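Local coordinates for protein 2-oxoglutarate-dependent dioxygenase tropC (Talaromyces stipitatus, PDB 6XJJ) that acts as a non-heme iron, 2-oxoglutarate-dependent dioxygenase in the biosynthesis of fungal tropolones, at residues Ile41-Ile46 and Asn77-Gly82. Residues are numbered along the deposited sequence; the frame is centred on the assembly and turned at random.
Sequences IPTVDI and NLVGHG
Strands 43-45 and 75-79 pair in parallel at one margin of the large sheet of this 2-oxoglutarate-dependent dioxygenase, whose fold is the double-stranded beta-helix, or jelly roll. Strand 43-45 is outermost, and the chain reaches its partner through helix 56-72, a beta-alpha-beta connection. Four backbone hydrogen bonds join the two segments. Asn77 N donates to Pro42 O, and Asn77 O accepts from Val44 N at 2.8 Å. Further along, Val79 N donates to Val44 O, and Val79 O accepts from Ile46 N at 2.9 Å. Thr43, Asp45, Asn77 and Val79 put their side chains on one face. There Val79 CG2 lies 3.7 Å from Asp45 CB, the two side chains crossing at about a right angle. Thr43 CG2 meets the same Val79 methyl at 3.9 Å. Val44 and Leu78 point to the other face, where Val44 packs on Glu65 and Val66 of helix 56-72, and Leu78 on Ile192 of helix 171-204. Ile46, at the N-cap position before the next helix, extends this apolar layer. Its CG1 sits between the backbone N and the carbonyl carbon (chi1 65°), and CD1 reaches Leu78 CD2 at 3.7 Å. Ile46 also touches Val62 and Leu188, one from each of these two helices. The pair takes no part in the iron site; the Ile41 side chain is about 13 Å from the bound iron. At the far end, Asp45 OD1 is hydrogen-bonded to Ser47 OG and also lies 3.2 Å from Gly80 CA.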
ATOM      1  N   ILE A  41      -0.285  -6.456 -16.432  1.00 84.19           N
ATOM      2  CA  ILE A  41      -1.163  -5.850 -15.423  1.00 88.06           C
ATOM      3  C   ILE A  41      -1.960  -4.720 -16.070  1.00 73.48           C
ATOM      4  O   ILE A  41      -1.362  -3.827 -16.700  1.00 68.55           O
ATOM      5  CB  ILE A  41      -0.337  -5.335 -14.247  1.00 84.21           C
ATOM      6  CG1 ILE A  41       0.398  -6.493 -13.564  1.00 82.04           C
ATOM      7  CG2 ILE A  41      -1.216  -4.592 -13.248  1.00 79.54           C
ATOM      8  CD1 ILE A  41      -0.516  -7.556 -12.929  1.00 69.31           C
ATOM      9  N   PRO A  42      -3.283  -4.702 -15.950  1.00 70.79           N
ATOM     10  CA  PRO A  42      -4.075  -3.674 -16.632  1.00 75.93           C
ATOM     11  C   PRO A  42      -4.050  -2.339 -15.900  1.00 77.59           C
ATOM     12  O   PRO A  42      -3.670  -2.234 -14.731  1.00 69.52           O
ATOM     13  CB  PRO A  42      -5.490  -4.263 -16.644  1.00 62.01           C
ATOM     14  CG  PRO A  42      -5.538  -5.151 -15.464  1.00 67.76           C
ATOM     15  CD  PRO A  42      -4.143  -5.695 -15.276  1.00 75.65           C
ATOM     16  N   THR A  43      -4.471  -1.310 -16.635  1.00 69.02           N
ATOM     17  CA  THR A  43      -4.679   0.035 -16.113  1.00 78.86           C
ATOM     18  C   THR A  43      -6.168   0.345 -16.139  1.00 66.99           C
ATOM     19  O   THR A  43      -6.828   0.124 -17.158  1.00 69.16           O
ATOM     20  CB  THR A  43      -3.934   1.077 -16.950  1.00 68.57           C
ATOM     21  OG1 THR A  43      -2.523   0.832 -16.897  1.00 79.06           O
ATOM     22  CG2 THR A  43      -4.231   2.483 -16.446  1.00 74.83           C
ATOM     23  N   VAL A  44      -6.686   0.878 -15.035  1.00 72.97           N
ATOM     24  CA  VAL A  44      -8.096   1.235 -14.927  1.00 78.46           C
ATOM     25  C   VAL A  44      -8.202   2.710 -14.580  1.00 72.66           C
ATOM     26  O   VAL A  44      -7.593   3.176 -13.609  1.00 73.47           O
ATOM     27  CB  VAL A  44      -8.827   0.389 -13.873  1.00 81.30           C
ATOM     28  CG1 VAL A  44     -10.299   0.772 -13.824  1.00 73.89           C
ATOM     29  CG2 VAL A  44      -8.665  -1.077 -14.176  1.00 78.80           C
ATOM     30  N   ASP A  45      -8.989   3.434 -15.363  1.00 79.61           N
ATOM     31  CA  ASP A  45      -9.241   4.848 -15.149  1.00 72.12           C
ATOM     32  C   ASP A  45     -10.562   4.992 -14.399  1.00 83.40           C
ATOM     33  O   ASP A  45     -11.615   4.589 -14.905  1.00 87.35           O
ATOM     34  CB  ASP A  45      -9.279   5.579 -16.492  1.00 76.67           C
ATOM     35  CG  ASP A  45      -9.517   7.074 -16.347  1.00 83.24           C
ATOM     36  OD1 ASP A  45      -9.719   7.539 -15.205  1.00 80.96           O
ATOM     37  OD2 ASP A  45      -9.498   7.788 -17.378  1.00 87.90           O
ATOM     38  N   ILE A  46     -10.507   5.553 -13.189  1.00 70.94           N
ATOM     39  CA  ILE A  46     -11.703   5.724 -12.371  1.00 82.42           C
ATOM     40  C   ILE A  46     -12.338   7.107 -12.534  1.00 79.77           C
ATOM     41  O   ILE A  46     -13.275   7.431 -11.800  1.00 79.04           O
ATOM     42  CB  ILE A  46     -11.402   5.442 -10.890  1.00 79.14           C
ATOM     43  CG1 ILE A  46     -10.410   6.466 -10.325  1.00 68.84           C
ATOM     44  CG2 ILE A  46     -10.836   4.030 -10.735  1.00 72.20           C
ATOM     45  CD1 ILE A  46     -10.296   6.446  -8.802  1.00 64.81           C
ATOM     46  N   ASN A  77      -3.050  -1.088 -12.136  1.00 67.58           N
ATOM     47  CA  ASN A  77      -2.711   0.329 -12.064  1.00 69.65           C
ATOM     48  C   ASN A  77      -3.968   1.183 -12.137  1.00 71.68           C
ATOM     49  O   ASN A  77      -4.863   0.930 -12.951  1.00 66.27           O
ATOM     50  CB  ASN A  77      -1.770   0.729 -13.200  1.00 81.15           C
ATOM     51  CG  ASN A  77      -0.338   0.324 -12.947  1.00 85.53           C
ATOM     52  OD1 ASN A  77       0.384   0.986 -12.199  1.00 95.32           O
ATOM     53  ND2 ASN A  77       0.087  -0.761 -13.572  1.00 72.46           N
ATOM     54  N   LEU A  78      -4.013   2.213 -11.297  1.00 66.53           N
ATOM     55  CA  LEU A  78      -5.167   3.091 -11.167  1.00 63.08           C
ATOM     56  C   LEU A  78      -4.790   4.495 -11.613  1.00 65.56           C
ATOM     57  O   LEU A  78      -3.798   5.052 -11.132  1.00 72.87           O
ATOM     58  CB  LEU A  78      -5.660   3.124  -9.719  1.00 62.31           C
ATOM     59  CG  LEU A  78      -6.961   3.879  -9.422  1.00 65.27           C
ATOM     60  CD1 LEU A  78      -7.633   3.275  -8.202  1.00 50.08           C
ATOM     61  CD2 LEU A  78      -6.728   5.364  -9.200  1.00 68.63           C
ATOM     62  N   VAL A  79      -5.589   5.066 -12.515  1.00 61.14           N
ATOM     63  CA  VAL A  79      -5.464   6.463 -12.909  1.00 74.77           C
ATOM     64  C   VAL A  79      -6.843   7.110 -12.840  1.00 66.91           C
ATOM     65  O   VAL A  79      -7.859   6.448 -12.619  1.00 64.56           O
ATOM     66  CB  VAL A  79      -4.860   6.638 -14.318  1.00 66.03           C
ATOM     67  CG1 VAL A  79      -3.436   6.105 -14.352  1.00 72.19           C
ATOM     68  CG2 VAL A  79      -5.732   5.959 -15.373  1.00 62.17           C
ATOM     69  N   GLY A  80      -6.859   8.429 -13.047  1.00 71.77           N
ATOM     70  CA  GLY A  80      -8.083   9.207 -12.952  1.00 63.80           C
ATOM     71  C   GLY A  80      -8.471   9.564 -11.538  1.00 68.94           C
ATOM     72  O   GLY A  80      -9.615   9.961 -11.295  1.00 70.72           O
ATOM     73  N   HIS A  81      -7.539   9.428 -10.597  1.00 68.80           N
ATOM     74  CA  HIS A  81      -7.798   9.630  -9.180  1.00 68.35           C
ATOM     75  C   HIS A  81      -7.946  11.096  -8.800  1.00 72.61           C
ATOM     76  O   HIS A  81      -8.571  11.392  -7.777  1.00 68.38           O
ATOM     77  CB  HIS A  81      -6.675   8.967  -8.372  1.00 73.21           C
ATOM     78  CG  HIS A  81      -5.299   9.287  -8.873  1.00 63.25           C
ATOM     79  ND1 HIS A  81      -4.657  10.472  -8.589  1.00 63.85           N
ATOM     80  CD2 HIS A  81      -4.453   8.580  -9.661  1.00 67.43           C
ATOM     81  CE1 HIS A  81      -3.468  10.476  -9.168  1.00 74.31           C
ATOM     82  NE2 HIS A  81      -3.319   9.338  -9.823  1.00 80.71           N
ATOM     83  N   GLY A  82      -7.399  12.017  -9.592  1.00 67.19           N
ATOM     84  CA  GLY A  82      -7.560  13.429  -9.329  1.00 73.19           C
ATOM     85  C   GLY A  82      -6.518  14.036  -8.415  1.00 72.16           C
ATOM     86  O   GLY A  82      -6.514  15.258  -8.232  1.00 82.49           O
TER